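Local coordinates for SdbC (PDB 4KSN), which is an effector protein of Legionella pneumophila whose biochemical role is unknown, represented here by its C-terminal domain, at residues 8-11 with 12-15. The protein carries 1 engineered substitution. Numbering follows the deposited sequence.
Sequences DTHL and ADLY
H10 and D13, three residues apart on strand 10-20, are tied side chain to side chain by a His-carboxylate hydrogen bond that spans a classic beta bulge. The bulge is formed by L11 and A12, both of which face V69 of the antiparallel strand 62-71 and share backbone hydrogen bonds with it. It lies near the start of strand 10-20, the middle strand of the chain's three-stranded antiparallel sheet, between 26-33 and 62-71, in the SdbC C-terminal domain. From CB, the H10 side chain leaves the strand with CG anti to the backbone N, and the imidazole then leans along the chain toward D13. ND1 lies 4.0 Å from the backbone N of A12, which lies above one face of the imidazole, nearer its border than its centre. CE1 passes the same nitrogen at 3.8 Å and also comes within 3.4 Å of D13 OD1. CD2, on the other flank of NE2, is 3.8 Å from that oxygen. At the tip, NE2 donates to D13 OD1 over 2.7 Å, with an N-H...O angle of 164°. The acceptor lies almost exactly in the imidazole plane, whereas NE2 meets OD1 from above the carboxylate plane, 40° out of it; the ring and carboxylate are turned 53° against each other. NE2 is also 3.4 Å from A12 O, where the angle is too poor for a hydrogen bond. D13 turns its carboxylate back along the strand, CG opposite its own C, which brings OD1 to the ring edge; its side chain also touches Q66 and I68 on strand 62-71. The short, nearly straight bond restrains rotation of the imidazole, and the neighbouring carboxylate would be expected to favour a proton on NE2 and perhaps raise the histidine's pKa at this surface position.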
loop_
_atom_site.group_PDB
_atom_site.type_symbol
_atom_site.label_atom_id
_atom_site.label_comp_id
_atom_site.label_asym_id
_atom_site.label_seq_id
_atom_site.Cartn_x
_atom_site.Cartn_y
_atom_site.Cartn_z
ATOM N N ASP A 8 8.816 -2.666 17.861
ATOM C CA ASP A 8 8.774 -3.913 17.035
ATOM C C ASP A 8 7.821 -3.743 15.839
ATOM O O ASP A 8 6.606 -3.935 15.957
ATOM C CB ASP A 8 8.378 -5.129 17.899
ATOM C CG ASP A 8 8.405 -6.446 17.122
ATOM O OD1 ASP A 8 8.466 -6.400 15.878
ATOM O OD2 ASP A 8 8.364 -7.532 17.746
ATOM N N THR A 9 8.397 -3.437 14.680
ATOM C CA THR A 9 7.628 -2.928 13.558
ATOM C C THR A 9 6.796 -3.994 12.793
ATOM O O THR A 9 7.281 -5.064 12.370
ATOM C CB THR A 9 8.518 -2.124 12.594
ATOM O OG1 THR A 9 7.698 -1.536 11.580
ATOM C CG2 THR A 9 9.601 -3.008 11.959
ATOM N N HIS A 10 5.526 -3.650 12.621
ATOM C CA HIS A 10 4.531 -4.542 12.010
ATOM C C HIS A 10 4.763 -4.613 10.503
ATOM O O HIS A 10 4.816 -3.591 9.841
ATOM C CB HIS A 10 3.145 -3.967 12.299
ATOM C CG HIS A 10 2.038 -4.627 11.540
ATOM N ND1 HIS A 10 1.696 -4.258 10.255
ATOM C CD2 HIS A 10 1.184 -5.613 11.888
ATOM C CE1 HIS A 10 0.690 -5.009 9.837
ATOM N NE2 HIS A 10 0.354 -5.832 10.814
ATOM N N LEU A 11 4.890 -5.810 9.970
ATOM C CA LEU A 11 5.206 -6.031 8.567
ATOM C C LEU A 11 3.979 -6.467 7.744
ATOM O O LEU A 11 3.730 -5.931 6.664
ATOM C CB LEU A 11 6.281 -7.105 8.484
ATOM C CG LEU A 11 7.138 -7.245 7.241
ATOM C CD1 LEU A 11 8.062 -6.044 7.053
ATOM C CD2 LEU A 11 7.939 -8.529 7.347
ATOM N N ALA A 12 3.209 -7.421 8.255
ATOM C CA ALA A 12 2.075 -8.009 7.501
ATOM C C ALA A 12 1.094 -8.657 8.454
ATOM O O ALA A 12 1.406 -8.852 9.601
ATOM C CB ALA A 12 2.577 -9.060 6.533
ATOM N N ASP A 13 -0.088 -8.943 7.968
ATOM C CA ASP A 13 -1.083 -9.680 8.727
ATOM C C ASP A 13 -1.273 -11.001 8.004
ATOM O O ASP A 13 -1.142 -11.063 6.772
ATOM C CB ASP A 13 -2.420 -9.002 8.711
ATOM C CG ASP A 13 -2.355 -7.601 9.270
ATOM O OD1 ASP A 13 -1.716 -7.428 10.314
ATOM O OD2 ASP A 13 -2.956 -6.715 8.638
ATOM N N LEU A 14 -1.655 -12.005 8.769
ATOM C CA LEU A 14 -2.064 -13.311 8.246
ATOM C C LEU A 14 -3.325 -13.679 8.988
ATOM O O LEU A 14 -3.648 -13.027 10.022
ATOM C CB LEU A 14 -0.958 -14.308 8.584
ATOM C CG LEU A 14 0.332 -14.164 7.810
ATOM C CD1 LEU A 14 1.307 -15.192 8.301
ATOM C CD2 LEU A 14 0.079 -14.275 6.313
ATOM N N TYR A 15 -4.101 -14.614 8.448
ATOM C CA TYR A 15 -5.367 -14.949 9.040
ATOM C C TYR A 15 -5.464 -16.482 9.133
ATOM O O TYR A 15 -5.155 -17.177 8.167
ATOM C CB TYR A 15 -6.514 -14.377 8.196
ATOM C CG TYR A 15 -6.558 -12.913 8.209
ATOM C CD1 TYR A 15 -5.796 -12.143 7.295
ATOM C CD2 TYR A 15 -7.237 -12.246 9.202
ATOM C CE1 TYR A 15 -5.757 -10.808 7.380
ATOM C CE2 TYR A 15 -7.182 -10.869 9.283
ATOM C CZ TYR A 15 -6.486 -10.171 8.356
ATOM O OH TYR A 15 -6.449 -8.825 8.419
#